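Local coordinates for protein Atg1 tMIT (Kluyveromyces marxianus, PDB 4P1N) that forms the C-terminal tandem MIT region of Atg1, a serine/threonine kinase required for autophagosome formation, and probably binds its partner Atg13, at residues A19-M24 / V143-D148; P96-L101 / R161-T166; E179-V184 / E235-G240. One frame throughout, in Å; residues are numbered along the deposited sequence.

Contact 1 of 3, residues A19-M24 / V143-D148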
loop_
_atom_site.group_PDB
_atom_site.type_symbol
_atom_site.label_atom_id
_atom_site.label_comp_id
_atom_site.label_asym_id
_atom_site.label_seq_id
_atom_site.Cartn_x
_atom_site.Cartn_y
_atom_site.Cartn_z
ATOM N N ALA B 19 -3.605 2.114 -8.684
ATOM C CA ALA B 19 -4.044 1.008 -9.533
ATOM C C ALA B 19 -3.043 0.677 -10.639
ATOM O O ALA B 19 -2.698 -0.497 -10.918
ATOM C CB ALA B 19 -5.401 1.328 -10.125
ATOM N N LYS B 20 -2.571 1.723 -11.276
ATOM C CA LYS B 20 -1.513 1.599 -12.258
ATOM C C LYS B 20 -0.198 1.045 -11.698
ATOM O O LYS B 20 0.444 0.166 -12.329
ATOM C CB LYS B 20 -1.249 2.975 -12.885
ATOM C CG LYS B 20 -2.400 3.452 -13.772
ATOM C CD LYS B 20 -2.300 4.929 -14.158
ATOM C CE LYS B 20 -3.541 5.320 -14.940
ATOM N NZ LYS B 20 -3.518 6.769 -15.207
ATOM N N ALA B 21 0.218 1.546 -10.533
ATOM C CA ALA B 21 1.445 1.036 -9.902
ATOM C C ALA B 21 1.257 -0.423 -9.554
ATOM O O ALA B 21 2.096 -1.281 -9.855
ATOM C CB ALA B 21 1.786 1.856 -8.660
ATOM N N PHE B 22 0.089 -0.757 -9.046
ATOM C CA PHE B 22 -0.154 -2.137 -8.632
ATOM C C PHE B 22 -0.041 -3.114 -9.791
ATOM O O PHE B 22 0.558 -4.171 -9.686
ATOM C CB PHE B 22 -1.556 -2.264 -7.984
ATOM C CG PHE B 22 -1.876 -3.670 -7.585
ATOM C CD1 PHE B 22 -1.417 -4.174 -6.376
ATOM C CD2 PHE B 22 -2.548 -4.534 -8.461
ATOM C CE1 PHE B 22 -1.693 -5.483 -6.003
ATOM C CE2 PHE B 22 -2.852 -5.840 -8.088
ATOM C CZ PHE B 22 -2.392 -6.341 -6.880
ATOM N N VAL B 23 -0.677 -2.772 -10.904
ATOM C CA VAL B 23 -0.691 -3.645 -12.063
ATOM C C VAL B 23 0.723 -3.829 -12.646
ATOM O O VAL B 23 1.126 -4.901 -13.055
ATOM C CB VAL B 23 -1.708 -3.076 -13.092
ATOM C CG1 VAL B 23 -1.496 -3.649 -14.439
ATOM C CG2 VAL B 23 -3.131 -3.393 -12.633
ATOM N N MET B 24 1.506 -2.777 -12.625
ATOM C CA MET B 24 2.860 -2.836 -13.117
ATOM C C MET B 24 3.759 -3.625 -12.128
ATOM O O MET B 24 4.586 -4.466 -12.510
ATOM C CB MET B 24 3.344 -1.394 -13.362
ATOM C CG MET B 24 4.515 -1.282 -14.316
ATOM S SD MET B 24 4.160 -1.955 -15.954
ATOM C CE MET B 24 2.647 -1.222 -16.269
ATOM N N VAL B 143 -0.658 6.331 0.774
ATOM C CA VAL B 143 0.662 6.879 0.712
ATOM C C VAL B 143 1.677 6.010 1.456
ATOM O O VAL B 143 2.769 5.811 0.939
ATOM C CB VAL B 143 0.682 8.339 1.194
ATOM C CG1 VAL B 143 2.117 8.851 1.302
ATOM C CG2 VAL B 143 -0.114 9.207 0.215
ATOM N N GLN B 144 1.336 5.497 2.639
ATOM C CA GLN B 144 2.185 4.455 3.247
ATOM C C GLN B 144 2.455 3.278 2.300
ATOM O O GLN B 144 3.625 2.868 2.120
ATOM C CB GLN B 144 1.623 3.992 4.569
ATOM C CG GLN B 144 1.725 5.109 5.625
ATOM C CD GLN B 144 1.149 4.710 6.942
ATOM O OE1 GLN B 144 0.545 3.643 7.071
ATOM N NE2 GLN B 144 1.325 5.572 7.966
ATOM N N TRP B 145 1.394 2.787 1.641
ATOM C CA TRP B 145 1.545 1.728 0.644
ATOM C C TRP B 145 2.477 2.087 -0.499
ATOM O O TRP B 145 3.359 1.306 -0.850
ATOM C CB TRP B 145 0.183 1.297 0.112
ATOM C CG TRP B 145 0.244 0.147 -0.835
ATOM C CD1 TRP B 145 0.314 -1.216 -0.544
ATOM C CD2 TRP B 145 0.301 0.252 -2.268
ATOM N NE1 TRP B 145 0.367 -1.934 -1.741
ATOM C CE2 TRP B 145 0.352 -1.049 -2.798
ATOM C CE3 TRP B 145 0.245 1.321 -3.143
ATOM C CZ2 TRP B 145 0.402 -1.290 -4.183
ATOM C CZ3 TRP B 145 0.252 1.072 -4.526
ATOM C CH2 TRP B 145 0.338 -0.210 -5.019
ATOM N N ILE B 146 2.269 3.263 -1.099
ATOM C CA ILE B 146 3.088 3.756 -2.204
ATOM C C ILE B 146 4.525 3.809 -1.770
ATOM O O ILE B 146 5.407 3.335 -2.463
ATOM C CB ILE B 146 2.608 5.187 -2.646
ATOM C CG1 ILE B 146 1.317 5.091 -3.424
ATOM C CG2 ILE B 146 3.666 5.909 -3.466
ATOM C CD1 ILE B 146 0.494 6.366 -3.458
ATOM N N ARG B 147 4.768 4.358 -0.588
ATOM C CA ARG B 147 6.118 4.435 -0.061
ATOM C C ARG B 147 6.779 3.055 0.136
ATOM O O ARG B 147 7.936 2.881 -0.261
ATOM C CB ARG B 147 6.150 5.215 1.231
ATOM C CG ARG B 147 7.525 5.276 1.856
ATOM C CD ARG B 147 7.609 4.461 3.142
ATOM N NE ARG B 147 7.019 5.204 4.246
ATOM C CZ ARG B 147 6.044 4.793 5.075
ATOM N NH1 ARG B 147 5.470 3.570 4.997
ATOM N NH2 ARG B 147 5.625 5.660 6.002
ATOM N N ASP B 148 6.039 2.118 0.727
ATOM C CA ASP B 148 6.487 0.712 0.914
ATOM C C ASP B 148 6.813 0.105 -0.476
ATOM O O ASP B 148 7.817 -0.558 -0.660
ATOM C CB ASP B 148 5.382 -0.209 1.541
ATOM C CG ASP B 148 4.876 0.202 2.945
ATOM O OD1 ASP B 148 5.695 0.658 3.745
ATOM O OD2 ASP B 148 3.606 -0.026 3.274
#
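The six-membered ring of Trp-145 reaches from helix 137-170 to the backbone of helix 10-33, where it meets Ala-21 and Phe-22. One residue earlier, Gln-144 turns to the second subunit: its OE1 accepts a hydrogen bond from Trp-145 NE1 of that copy, and the reciprocal bond occupies the indole N-H here. Trp-145 has CG anti to its backbone N (chi1 -176°), which carries the outer carbons of the indole across the gap. Its CZ2 lies 4.1 Å from CD1 of Phe-22, near the plane of the phenyl ring and at its edge. CH2 packs 4.1 Å from CB of Phe-22, with CB of Ala-21 slightly farther from that same CH2 at 4.4 Å. The two aromatic side chains cross at roughly a right angle, and the approach to the indole is oblique. Thus the apolar rim of the indole is buried against helix 10-33 while its N-H serves the dimer. Ile-146, whose CA is 8.3 Å from CA of Ala-21, packs instead on Val-14 and Ser-18, and on Ser-119 and Met-120 of helix 95-129. At the more open end, Arg-147 NH1 bridges to Asp-148 OD1 at 3.2 Å, meeting it 49° above the carboxylate plane. Asp-148 OD2 pairs with Arg-149 of the second subunit, which may offset the nearby Asp-148 of that copy. Helices 10-33 and 137-170 run in the same general direction here, as first and third helices of a three-helix MIT domain do.

Contact 2 of 3, residues P96-L101 / R161-T166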
loop_
_atom_site.group_PDB
_atom_site.type_symbol
_atom_site.label_atom_id
_atom_site.label_comp_id
_atom_site.label_asym_id
_atom_site.label_seq_id
_atom_site.Cartn_x
_atom_site.Cartn_y
_atom_site.Cartn_z
ATOM N N PRO B 96 20.888 -17.288 -21.418
ATOM C CA PRO B 96 20.125 -16.340 -22.247
ATOM C C PRO B 96 18.752 -15.971 -21.688
ATOM O O PRO B 96 18.336 -14.817 -21.790
ATOM C CB PRO B 96 19.960 -17.082 -23.586
ATOM C CG PRO B 96 20.209 -18.522 -23.283
ATOM C CD PRO B 96 21.206 -18.525 -22.163
ATOM N N GLU B 97 18.064 -16.958 -21.125
ATOM C CA GLU B 97 16.716 -16.779 -20.649
ATOM C C GLU B 97 16.747 -15.966 -19.362
ATOM O O GLU B 97 15.924 -15.049 -19.175
ATOM C CB GLU B 97 16.044 -18.138 -20.420
ATOM C CG GLU B 97 14.551 -18.139 -20.709
ATOM C CD GLU B 97 13.946 -19.536 -20.743
ATOM O OE1 GLU B 97 14.637 -20.496 -21.150
ATOM O OE2 GLU B 97 12.758 -19.671 -20.375
ATOM N N LEU B 98 17.708 -16.289 -18.497
ATOM C CA LEU B 98 17.897 -15.560 -17.257
ATOM C C LEU B 98 18.162 -14.084 -17.517
ATOM O O LEU B 98 17.524 -13.211 -16.909
ATOM C CB LEU B 98 19.042 -16.142 -16.427
ATOM C CG LEU B 98 19.040 -15.655 -14.971
ATOM C CD1 LEU B 98 17.869 -16.272 -14.208
ATOM C CD2 LEU B 98 20.342 -15.968 -14.270
ATOM N N LYS B 99 19.094 -13.793 -18.418
ATOM C CA LYS B 99 19.386 -12.394 -18.730
ATOM C C LYS B 99 18.134 -11.658 -19.247
ATOM O O LYS B 99 17.923 -10.487 -18.929
ATOM C CB LYS B 99 20.495 -12.256 -19.749
ATOM C CG LYS B 99 21.575 -11.301 -19.294
ATOM C CD LYS B 99 22.309 -10.671 -20.463
ATOM C CE LYS B 99 21.618 -9.389 -20.904
ATOM N NZ LYS B 99 22.593 -8.474 -21.556
ATOM N N LYS B 100 17.322 -12.352 -20.036
ATOM C CA LYS B 100 16.104 -11.772 -20.572
ATOM C C LYS B 100 15.084 -11.465 -19.452
ATOM O O LYS B 100 14.514 -10.378 -19.397
ATOM C CB LYS B 100 15.486 -12.710 -21.616
ATOM C CG LYS B 100 14.603 -11.977 -22.604
ATOM C CD LYS B 100 13.666 -12.905 -23.358
ATOM C CE LYS B 100 12.966 -12.147 -24.486
ATOM N NZ LYS B 100 11.529 -12.522 -24.638
ATOM N N LEU B 101 14.878 -12.428 -18.567
ATOM C CA LEU B 101 14.007 -12.256 -17.437
ATOM C C LEU B 101 14.472 -11.141 -16.502
ATOM O O LEU B 101 13.649 -10.389 -15.995
ATOM C CB LEU B 101 13.880 -13.559 -16.644
ATOM C CG LEU B 101 13.020 -14.653 -17.279
ATOM C CD1 LEU B 101 13.175 -15.949 -16.493
ATOM C CD2 LEU B 101 11.563 -14.257 -17.347
ATOM N N ARG B 161 19.959 -4.797 -11.193
ATOM C CA ARG B 161 20.947 -4.040 -11.975
ATOM C C ARG B 161 22.317 -4.617 -11.742
ATOM O O ARG B 161 23.158 -4.628 -12.652
ATOM C CB ARG B 161 20.966 -2.548 -11.612
ATOM N N LEU B 162 22.518 -5.099 -10.518
ATOM C CA LEU B 162 23.807 -5.625 -10.067
ATOM C C LEU B 162 23.985 -7.029 -10.606
ATOM O O LEU B 162 25.065 -7.405 -11.065
ATOM C CB LEU B 162 23.872 -5.627 -8.538
ATOM C CG LEU B 162 25.263 -5.632 -7.911
ATOM C CD1 LEU B 162 25.217 -4.903 -6.574
ATOM C CD2 LEU B 162 25.797 -7.048 -7.747
ATOM N N LYS B 163 22.912 -7.803 -10.575
ATOM C CA LYS B 163 22.925 -9.116 -11.210
ATOM C C LYS B 163 23.255 -8.955 -12.703
ATOM O O LYS B 163 24.079 -9.695 -13.248
ATOM C CB LYS B 163 21.598 -9.838 -11.004
ATOM C CG LYS B 163 21.592 -11.241 -11.566
ATOM C CD LYS B 163 20.666 -12.185 -10.810
ATOM C CE LYS B 163 21.272 -13.588 -10.738
ATOM N NZ LYS B 163 20.480 -14.516 -9.879
ATOM N N LEU B 164 22.663 -7.953 -13.347
ATOM C CA LEU B 164 22.911 -7.753 -14.782
ATOM C C LEU B 164 24.375 -7.398 -15.134
ATOM O O LEU B 164 24.914 -7.940 -16.096
ATOM C CB LEU B 164 21.928 -6.761 -15.402
ATOM C CG LEU B 164 20.851 -7.357 -16.345
ATOM C CD1 LEU B 164 20.645 -8.867 -16.249
ATOM C CD2 LEU B 164 19.543 -6.648 -16.125
ATOM N N HIS B 165 24.995 -6.512 -14.352
ATOM C CA HIS B 165 26.436 -6.244 -14.454
ATOM C C HIS B 165 27.283 -7.507 -14.353
ATOM O O HIS B 165 28.271 -7.670 -15.086
ATOM C CB HIS B 165 26.891 -5.305 -13.344
ATOM C CG HIS B 165 26.931 -3.873 -13.749
ATOM N ND1 HIS B 165 26.153 -2.908 -13.148
ATOM C CD2 HIS B 165 27.661 -3.236 -14.694
ATOM C CE1 HIS B 165 26.400 -1.739 -13.706
ATOM N NE2 HIS B 165 27.311 -1.909 -14.646
ATOM N N THR B 166 26.926 -8.364 -13.402
ATOM C CA THR B 166 27.597 -9.646 -13.217
ATOM C C THR B 166 27.542 -10.513 -14.490
ATOM O O THR B 166 28.583 -10.990 -14.979
ATOM C CB THR B 166 27.007 -10.385 -11.997
ATOM O OG1 THR B 166 27.551 -9.797 -10.808
ATOM C CG2 THR B 166 27.327 -11.886 -12.016
#
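Lys-99 lays the aliphatic root of its side chain across Leu-164, with CG 4.0 Å from the leucine CD1. The two side chains cross at about a right angle, a point-like apolar overlap. The same methyl, Leu-164 CD1, also rests 4.1 Å from the carbonyl O of Lys-99, close against the backbone of helix 95-129. Beyond the overlap the lysine chain bends at chi3 (89°), and its ammonium group turns away from the leucine to Asn-168, its hydrogen-bond partner, and to Glu-179, with which it forms a salt bridge. The residue therefore works in two halves: methylene groups in the helix interface, charge at the polar border beyond it. Leu-176 adds to the apolar surroundings of the chain.

A second, looser pair lies beside the first. Leu-98 CD2 approaches CE of Lys-163 at 4.4 Å, near the far end of the lysine's aliphatic chain. Lys-163 leaves its helix toward helix 95-129 with CG anti to the backbone N (chi1 -176°), and it touches Cys-102 on the way. Farther along helix 137-170, the hydroxyl of Thr-166 reaches back to the carbonyl O of Leu-162 in a weak bond within its own helix. Between the two segments the closest CA atoms are those of Lys-99 and Leu-164, 7.0 Å apart, and the segments run antiparallel. Leu-164 is buried, touching Lys-99, Cys-102, Met-103 and Leu-106. These partners have the i, i+3, i+4, i+7 spacing of the diamond that receives a side chain in knobs-into-holes packing, here between the second and third helices of an MIT three-helix bundle.

Contact 3 of 3, residues E179-V184 / E235-G240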
loop_
_atom_site.group_PDB
_atom_site.type_symbol
_atom_site.label_atom_id
_atom_site.label_comp_id
_atom_site.label_asym_id
_atom_site.label_seq_id
_atom_site.Cartn_x
_atom_site.Cartn_y
_atom_site.Cartn_z
ATOM N N GLU B 179 22.148 -8.792 -29.289
ATOM C CA GLU B 179 20.886 -9.094 -28.596
ATOM C C GLU B 179 19.772 -8.111 -28.992
ATOM O O GLU B 179 20.008 -6.907 -29.078
ATOM C CB GLU B 179 21.065 -9.094 -27.066
ATOM C CG GLU B 179 21.927 -10.241 -26.545
ATOM C CD GLU B 179 21.890 -10.404 -25.034
ATOM O OE1 GLU B 179 21.617 -9.411 -24.323
ATOM O OE2 GLU B 179 22.148 -11.535 -24.558
ATOM N N PRO B 180 18.557 -8.623 -29.238
ATOM C CA PRO B 180 17.446 -7.728 -29.580
ATOM C C PRO B 180 17.168 -6.793 -28.407
ATOM O O PRO B 180 17.239 -7.248 -27.272
ATOM C CB PRO B 180 16.279 -8.692 -29.786
ATOM C CG PRO B 180 16.603 -9.864 -28.917
ATOM C CD PRO B 180 18.095 -9.999 -28.968
ATOM N N THR B 181 16.905 -5.510 -28.670
ATOM C CA THR B 181 16.727 -4.538 -27.592
ATOM C C THR B 181 15.360 -4.749 -26.953
ATOM O O THR B 181 14.351 -4.863 -27.642
ATOM C CB THR B 181 16.867 -3.067 -28.050
ATOM O OG1 THR B 181 18.218 -2.806 -28.436
ATOM C CG2 THR B 181 16.508 -2.105 -26.905
ATOM N N ILE B 182 15.347 -4.828 -25.632
ATOM C CA ILE B 182 14.129 -5.033 -24.899
ATOM C C ILE B 182 13.602 -3.676 -24.531
ATOM O O ILE B 182 14.322 -2.876 -23.933
ATOM C CB ILE B 182 14.338 -5.885 -23.656
ATOM C CG1 ILE B 182 14.872 -7.255 -24.071
ATOM C CG2 ILE B 182 13.007 -6.029 -22.906
ATOM C CD1 ILE B 182 15.350 -8.131 -22.937
ATOM N N PHE B 183 12.369 -3.416 -24.959
ATOM C CA PHE B 183 11.655 -2.189 -24.688
ATOM C C PHE B 183 10.544 -2.504 -23.685
ATOM O O PHE B 183 9.731 -3.422 -23.891
ATOM C CB PHE B 183 10.980 -1.658 -25.946
ATOM C CG PHE B 183 11.919 -1.030 -26.940
ATOM C CD1 PHE B 183 12.406 -1.763 -28.011
ATOM C CD2 PHE B 183 12.291 0.310 -26.829
ATOM C CE1 PHE B 183 13.251 -1.186 -28.951
ATOM C CE2 PHE B 183 13.136 0.893 -27.784
ATOM C CZ PHE B 183 13.613 0.138 -28.836
ATOM N N VAL B 184 10.469 -1.705 -22.630
ATOM C CA VAL B 184 9.414 -1.876 -21.657
ATOM C C VAL B 184 8.030 -1.654 -22.316
ATOM O O VAL B 184 7.018 -2.242 -21.917
ATOM C CB VAL B 184 9.606 -0.923 -20.463
ATOM C CG1 VAL B 184 9.265 0.513 -20.888
ATOM C CG2 VAL B 184 8.705 -1.384 -19.314
ATOM N N GLU B 235 12.343 5.108 -18.931
ATOM C CA GLU B 235 13.261 5.462 -17.907
ATOM C C GLU B 235 14.729 5.090 -18.181
ATOM O O GLU B 235 15.581 5.465 -17.422
ATOM C CB GLU B 235 12.839 5.056 -16.464
ATOM C CG GLU B 235 11.648 4.257 -15.984
ATOM C CD GLU B 235 10.370 4.185 -16.778
ATOM O OE1 GLU B 235 9.353 4.849 -16.395
ATOM O OE2 GLU B 235 10.349 3.338 -17.705
ATOM N N VAL B 236 15.030 4.370 -19.257
ATOM C CA VAL B 236 16.428 4.119 -19.592
ATOM C C VAL B 236 16.897 5.076 -20.678
ATOM O O VAL B 236 18.045 5.057 -21.014
ATOM C CB VAL B 236 16.700 2.648 -19.986
ATOM C CG1 VAL B 236 16.404 1.721 -18.801
ATOM C CG2 VAL B 236 15.890 2.224 -21.197
ATOM N N TYR B 237 16.008 5.909 -21.205
ATOM C CA TYR B 237 16.390 6.916 -22.214
ATOM C C TYR B 237 16.363 8.308 -21.620
ATOM O O TYR B 237 15.412 9.052 -21.803
ATOM C CB TYR B 237 15.498 6.845 -23.447
ATOM C CG TYR B 237 15.687 5.553 -24.194
ATOM C CD1 TYR B 237 16.903 5.238 -24.794
ATOM C CD2 TYR B 237 14.671 4.626 -24.256
ATOM C CE1 TYR B 237 17.076 4.036 -25.453
ATOM C CE2 TYR B 237 14.830 3.428 -24.908
ATOM C CZ TYR B 237 16.027 3.143 -25.505
ATOM O OH TYR B 237 16.126 1.944 -26.126
ATOM N N ASP B 238 17.421 8.638 -20.896
ATOM C CA ASP B 238 17.533 9.911 -20.182
ATOM C C ASP B 238 18.131 10.949 -21.136
ATOM O O ASP B 238 19.042 10.663 -21.918
ATOM C CB ASP B 238 18.348 9.749 -18.878
ATOM C CG ASP B 238 18.739 11.109 -18.214
ATOM O OD1 ASP B 238 19.478 11.908 -18.832
ATOM O OD2 ASP B 238 18.336 11.361 -17.058
ATOM N N ASP B 239 17.576 12.148 -21.040
ATOM C CA ASP B 239 17.976 13.359 -21.812
ATOM C C ASP B 239 19.432 13.831 -21.661
ATOM O O ASP B 239 19.998 14.459 -22.555
ATOM C CB ASP B 239 17.102 14.537 -21.306
ATOM C CG ASP B 239 16.569 15.353 -22.393
ATOM O OD1 ASP B 239 16.886 15.000 -23.518
ATOM O OD2 ASP B 239 15.839 16.338 -22.132
ATOM N N GLY B 240 20.011 13.621 -20.489
ATOM C CA GLY B 240 21.208 14.413 -20.096
ATOM C C GLY B 240 20.812 15.693 -19.361
ATOM O O GLY B 240 21.668 16.463 -18.943
#
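Carboxylate atom OE1 of Glu-235 is gripped by Lys-111 NZ, in a salt bridge, and by Thr-114 OG1, in a hydrogen bond, while its OE2 lies 4.4 Å from CG1 of Val-184. The two grips tie the loop before strand 237-238 to helix 95-129 and probably favour the charged form of the acid. Val-184 therefore packs beside a carboxylate already engaged elsewhere.

The main side-chain meeting is between Phe-183 and Tyr-237. Hydroxyl OH of the tyrosine stands 3.6 Å from CE2 of the phenyl ring, an approach that is oblique to both rings. The apolar contact is made by the CE2 atoms of Phe-183 and Tyr-237, 4.2 Å apart. The side chains cross at about a right angle, yet the ring planes are inclined by only about 34°; the rings meet through their outer atoms and do not stack. Tyr-237 has CG anti to its carbonyl carbon and beside its backbone N (chi1 -66°), which sends the phenol toward segment 179-184. Thr-181 and Tyr-237 point at each other from opposite directions, with CG2 of Thr-181 4.1 Å from OH of Tyr-237. That methyl also covers one face of the Phe-183 ring, offset toward the rim at 4.0 Å above the plane. On the tyrosine, Val-236 CG2 similarly overlies one ring face.

Phe-183 occupies the N-cap position, and Val-184 opens helix 184-204. Tyr-237 pairs through its backbone with Ile-245 of strand 244-245, and a chain of another protein bonds to the backbone of Val-236. The contact thus joins the entry to helix 184-204 to the short paired strands that precede helix 250-273, with Ile-182, Glu-235 and Val-236, just ahead of these elements, resting on helix 95-129.

Contacts 1 and 2 share helix 137-170, which meets helix 10-33 in the first and helix 95-129 in the second; their centres are about 25 Å apart, both within the first MIT domain. Contact 3 belongs to the second MIT domain, with its centre about 15 Å from that of contact 2, and the two touch directly. Lys-99 NZ lies 3.1 Å from Glu-179 OE1 in a salt bridge, and CG of Lys-100 packs 3.9 Å from CD1 of Ile-182, joining the two domains. Contacts 1 and 3 do not touch, their nearest atoms being about 6 Å apart. Contact 1 borders the second subunit and, like contact 3, also meets another protein.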